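Local coordinates for protein peptidyl-prolyl cis-trans isomerase (Hirschia baltica, PDB 5EX2) that probably catalyses the cis-trans isomerisation of peptide bonds before proline and is a periplasmic member of the cyclophilin family, at residues Y60-F65 with P210-A216; F172-D176 with A198-I203. One frame throughout, in Å; residues are numbered along the deposited sequence.

In the fold
Both interactions lie in the cyclophilin barrel, and both are partly buried. Interaction 1 joins two neighbouring barrel strands, 63-69 and 212-218, mainly through backbone bonds. Interaction 2 joins the end of strand 171-174 to the loop after helix 195-198. There an arginine side chain meets backbone carbonyls. In both, buried apolar side chains lie on one side. The more open side of interaction 1 mixes Lys64 with Ile212 and Pro210; that of interaction 2 carries Lys199 and waters. The Phe65 ring of interaction 1 packs on Leu201 and Leu173 of interaction 2. Asp211 OD2 also accepts a probable hydrogen bond from Thr202 N. In sequence, both segments of interaction 2 fall between those of interaction 1.

Interaction 1 of 2, residues Y60-F65 with P210-A216; sequences YSGTKF and PDILVSA
The carbonyl oxygens of Tyr60 and Leu213 lie 3.4 Å apart, O to O, though both are acceptors. Leu213 O accepts from Gly62 N at 2.8 Å. Tyr60 O accepts twice from Thr63, from its N-H and from its hydroxyl. The hydroxyl bond, Thr63 OG1 to Tyr60 O, is 2.7 Å long and comes in on a lone pair of the carbonyl. Thr63 OG1 can reach it because chi1 (54°) sets it between the backbone N and the carbonyl carbon. These bonds tie down the type II turn from Tyr60 to Thr63, with Gly62 at positive phi. Beyond the turn, strands 63-69 and 212-218 pair antiparallel. They are neighbours in the closed eight-stranded barrel of the cyclophilin fold. Leu213 N donates to Thr63 O, and Phe65 N donates to Asp211 O almost straight (177°). A water then continues the pairing, donating to Phe65 O and accepting from Asp211 N. Val214 and Ser215 both face Glu29 on the other neighbouring strand, a classic beta bulge.

Leu213 lies beside Thr63, the two side chains pointing the same way. Its CD2 touches Tyr60 CB at 3.8 Å, and its CB meets Phe65 CE2 at 4.0 Å. An alanine in place of Thr63 would probably leave Tyr60 O with one bond fewer and open a gap beside Leu213. The Phe65 ring turns an edge to the backbone of Asp211 and Ile212, while strand 171-174 also packs on it. Lys64 and Ile212, a non-hydrogen-bonded pair, run side by side on the sheet face opposite Thr63 and Leu213, Lys64 CD against Ile212 CG1 at 3.8 Å. The Tyr60 ring leads away to helix 45-57, and its OH makes a hydrogen bond with Asp169 O.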
# COMPACT_ATOMS: atom_id res chain seq x y z
N TYR A 60 7.65 -16.48 3.15
CA TYR A 60 7.38 -15.90 1.85
C TYR A 60 8.51 -16.15 0.86
O TYR A 60 8.33 -16.02 -0.35
CB TYR A 60 7.17 -14.40 1.93
CG TYR A 60 5.77 -13.93 2.24
CD1 TYR A 60 4.65 -14.58 1.73
CD2 TYR A 60 5.56 -12.82 3.04
CE1 TYR A 60 3.35 -14.12 2.01
CE2 TYR A 60 4.29 -12.35 3.32
CZ TYR A 60 3.19 -13.00 2.81
OH TYR A 60 1.93 -12.50 3.11
N SER A 61 9.69 -16.45 1.38
CA SER A 61 10.83 -16.56 0.50
C SER A 61 10.63 -17.72 -0.45
O SER A 61 10.30 -18.83 -0.04
CB SER A 61 12.11 -16.70 1.30
OG SER A 61 12.32 -15.49 2.00
N GLY A 62 10.80 -17.44 -1.73
CA GLY A 62 10.60 -18.44 -2.76
C GLY A 62 9.19 -18.60 -3.27
O GLY A 62 8.94 -19.41 -4.15
N THR A 63 8.23 -17.87 -2.71
CA THR A 63 6.88 -18.00 -3.22
C THR A 63 6.76 -17.35 -4.60
O THR A 63 7.39 -16.34 -4.90
CB THR A 63 5.83 -17.39 -2.27
OG1 THR A 63 6.17 -16.03 -1.98
CG2 THR A 63 5.74 -18.19 -0.97
N LYS A 64 5.92 -17.94 -5.44
CA LYS A 64 5.81 -17.51 -6.82
C LYS A 64 4.85 -16.35 -6.95
O LYS A 64 3.98 -16.16 -6.11
CB LYS A 64 5.32 -18.65 -7.70
CG LYS A 64 6.15 -19.91 -7.62
CD LYS A 64 7.56 -19.71 -8.11
CE LYS A 64 8.30 -21.04 -8.17
NZ LYS A 64 7.65 -22.01 -9.09
N PHE A 65 4.98 -15.60 -8.03
CA PHE A 65 3.89 -14.73 -8.47
C PHE A 65 3.10 -15.55 -9.46
O PHE A 65 3.33 -15.53 -10.67
CB PHE A 65 4.42 -13.44 -9.07
CG PHE A 65 4.95 -12.53 -8.04
CD1 PHE A 65 4.08 -11.74 -7.30
CD2 PHE A 65 6.30 -12.48 -7.75
CE1 PHE A 65 4.56 -10.91 -6.31
CE2 PHE A 65 6.77 -11.65 -6.76
CZ PHE A 65 5.90 -10.86 -6.04
N PRO A 210 7.01 -18.57 -13.54
CA PRO A 210 6.64 -17.34 -12.83
C PRO A 210 7.83 -16.62 -12.22
O PRO A 210 8.84 -17.25 -11.90
CB PRO A 210 5.73 -17.82 -11.71
CG PRO A 210 5.31 -19.20 -12.09
CD PRO A 210 6.38 -19.76 -12.94
N ASP A 211 7.68 -15.31 -12.06
CA ASP A 211 8.60 -14.56 -11.20
C ASP A 211 8.41 -15.00 -9.75
O ASP A 211 7.41 -15.65 -9.41
CB ASP A 211 8.38 -13.06 -11.39
CG ASP A 211 9.09 -12.54 -12.61
OD1 ASP A 211 10.33 -12.74 -12.68
OD2 ASP A 211 8.43 -11.99 -13.50
N ILE A 212 9.40 -14.67 -8.92
CA ILE A 212 9.50 -15.18 -7.56
C ILE A 212 9.72 -14.04 -6.59
O ILE A 212 10.45 -13.11 -6.89
CB ILE A 212 10.67 -16.19 -7.43
CG1 ILE A 212 10.51 -17.32 -8.45
CG2 ILE A 212 10.76 -16.75 -6.01
CD1 ILE A 212 11.71 -18.25 -8.54
N LEU A 213 9.09 -14.14 -5.44
CA LEU A 213 9.40 -13.32 -4.29
C LEU A 213 10.57 -14.01 -3.62
O LEU A 213 10.39 -14.98 -2.90
CB LEU A 213 8.21 -13.19 -3.36
CG LEU A 213 8.42 -12.39 -2.07
CD1 LEU A 213 8.92 -10.98 -2.35
CD2 LEU A 213 7.11 -12.34 -1.32
N VAL A 214 11.77 -13.52 -3.87
CA VAL A 214 12.98 -14.17 -3.40
C VAL A 214 13.14 -14.05 -1.88
O VAL A 214 13.55 -15.00 -1.20
CB VAL A 214 14.21 -13.58 -4.10
CG1 VAL A 214 15.49 -14.20 -3.56
CG2 VAL A 214 14.12 -13.76 -5.60
N SER A 215 12.84 -12.87 -1.36
CA SER A 215 12.93 -12.64 0.08
C SER A 215 12.04 -11.49 0.50
O SER A 215 11.72 -10.63 -0.30
CB SER A 215 14.38 -12.35 0.49
OG SER A 215 14.81 -11.10 -0.02
N ALA A 216 11.66 -11.51 1.76
CA ALA A 216 10.92 -10.43 2.38
C ALA A 216 11.57 -10.12 3.72
O ALA A 216 11.92 -11.03 4.47
CB ALA A 216 9.46 -10.82 2.56
O HOH W 1 5.05 -14.12 -12.47

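Interaction 2 of 2, residues F172-D176 with A198-I203; sequences FLMRD and AKSLTI
Arg175, just past the end of strand 171-174, comes close to Lys199, their CA atoms 5.4 Å apart. Lys199 lies in a type I turn from Ala198 to Leu201, at the end of helix 195-198. The contact thus ties a cyclophilin barrel strand to the loop leading on to strand 212-218. The Arg175 side chain runs along this turn, bent at chi3 (58°), and brings NH1 to its carbonyls. NH1 donates to Leu201 O at 3.0 Å, with the acceptor near the guanidinium plane. A weak bond runs from NH1 to Ala198 O at 2.8 Å, its angle poor at 121°. Lys199 O sits over one guanidinium face without bonding to it. A water at the edge accepts from NH2 and donates to Leu201 O. Lys199 lies over the Arg175 backbone, its CE 3.1 Å from Arg175 O. Another water joins Arg175 O to Lys199 NZ, the latter weakly. Among buried side chains, Leu173 CD1 packs on Ala198 CB at 4.0 Å and on Leu201 CD1 at 4.1 Å. The carbonyls of Ala198, Lys199 and Leu201 probably favour the positive charge of Arg175, while a magnesium ion about 3 Å from its side chain (nearest atoms) would be expected to oppose it.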
# COMPACT_ATOMS: atom_id res chain seq x y z
N PHE A 172 -1.85 -9.33 -3.25
CA PHE A 172 -1.62 -8.88 -4.61
C PHE A 172 -1.15 -7.44 -4.65
O PHE A 172 -1.51 -6.58 -3.83
CB PHE A 172 -2.83 -9.12 -5.50
CG PHE A 172 -4.10 -8.59 -4.97
CD1 PHE A 172 -4.84 -9.30 -4.05
CD2 PHE A 172 -4.61 -7.41 -5.46
CE1 PHE A 172 -6.04 -8.83 -3.60
CE2 PHE A 172 -5.81 -6.93 -5.02
CZ PHE A 172 -6.53 -7.64 -4.08
N LEU A 173 -0.30 -7.24 -5.64
CA LEU A 173 0.31 -5.95 -5.96
C LEU A 173 -0.48 -5.30 -7.07
O LEU A 173 -0.59 -5.87 -8.17
CB LEU A 173 1.76 -6.13 -6.40
CG LEU A 173 2.64 -6.95 -5.47
CD1 LEU A 173 4.03 -7.09 -6.08
CD2 LEU A 173 2.74 -6.33 -4.08
N MET A 174 -1.10 -4.16 -6.81
CA MET A 174 -1.93 -3.52 -7.81
C MET A 174 -1.11 -2.89 -8.92
O MET A 174 -0.30 -2.01 -8.67
CB MET A 174 -2.85 -2.47 -7.20
CG MET A 174 -3.83 -2.99 -6.18
SD MET A 174 -4.82 -4.37 -6.78
CE MET A 174 -5.44 -3.71 -8.31
N ARG A 175 -1.33 -3.35 -10.13
CA ARG A 175 -0.62 -2.83 -11.30
C ARG A 175 -1.39 -1.71 -11.98
O ARG A 175 -0.80 -0.91 -12.70
CB ARG A 175 -0.35 -3.96 -12.30
CG ARG A 175 0.66 -4.96 -11.80
CD ARG A 175 0.67 -6.26 -12.57
NE ARG A 175 0.90 -6.21 -14.01
CZ ARG A 175 1.84 -6.91 -14.66
NH1 ARG A 175 2.77 -7.61 -13.99
NH2 ARG A 175 1.89 -6.88 -15.98
N ASP A 176 -2.70 -1.66 -11.77
CA ASP A 176 -3.56 -0.66 -12.39
C ASP A 176 -4.79 -0.47 -11.52
O ASP A 176 -5.18 -1.36 -10.75
CB ASP A 176 -3.96 -1.08 -13.81
CG ASP A 176 -4.69 0.02 -14.56
OD1 ASP A 176 -4.06 1.04 -14.88
OD2 ASP A 176 -5.91 -0.13 -14.82
N ALA A 198 6.47 -4.34 -10.15
CA ALA A 198 5.23 -5.12 -10.10
C ALA A 198 4.62 -5.24 -11.49
O ALA A 198 4.07 -6.29 -11.85
CB ALA A 198 4.24 -4.47 -9.13
N LYS A 199 4.65 -4.15 -12.25
CA LYS A 199 4.11 -4.13 -13.60
C LYS A 199 4.93 -4.95 -14.58
O LYS A 199 4.50 -5.19 -15.70
CB LYS A 199 3.98 -2.70 -14.12
CG LYS A 199 2.91 -1.88 -13.47
CD LYS A 199 2.92 -0.50 -14.14
CE LYS A 199 1.83 0.43 -13.70
NZ LYS A 199 2.05 1.77 -14.35
N SER A 200 6.12 -5.38 -14.18
CA SER A 200 6.99 -6.16 -15.07
C SER A 200 6.94 -7.65 -14.74
O SER A 200 7.54 -8.45 -15.46
CB SER A 200 8.44 -5.66 -14.99
OG SER A 200 9.07 -6.03 -13.78
N LEU A 201 6.29 -8.03 -13.64
CA LEU A 201 6.21 -9.45 -13.29
C LEU A 201 5.51 -10.22 -14.40
O LEU A 201 4.56 -9.72 -15.02
CB LEU A 201 5.50 -9.63 -11.94
CG LEU A 201 6.22 -9.00 -10.74
CD1 LEU A 201 5.36 -8.95 -9.53
CD2 LEU A 201 7.48 -9.79 -10.42
N THR A 202 5.99 -11.44 -14.65
CA THR A 202 5.54 -12.22 -15.79
C THR A 202 4.05 -12.57 -15.68
O THR A 202 3.59 -13.08 -14.65
CB THR A 202 6.38 -13.49 -15.92
OG1 THR A 202 7.75 -13.11 -16.12
CG2 THR A 202 5.96 -14.32 -17.09
N ILE A 203 3.34 -12.27 -16.75
CA ILE A 203 1.91 -12.47 -16.85
C ILE A 203 1.57 -13.93 -17.02
O ILE A 203 2.25 -14.63 -17.76
CB ILE A 203 1.36 -11.66 -18.05
CG1 ILE A 203 1.48 -10.16 -17.77
CG2 ILE A 203 -0.08 -12.03 -18.41
CD1 ILE A 203 1.54 -9.31 -19.03
O HOH W 2 4.28 -7.88 -17.21
O HOH W 3 -0.96 1.71 -13.91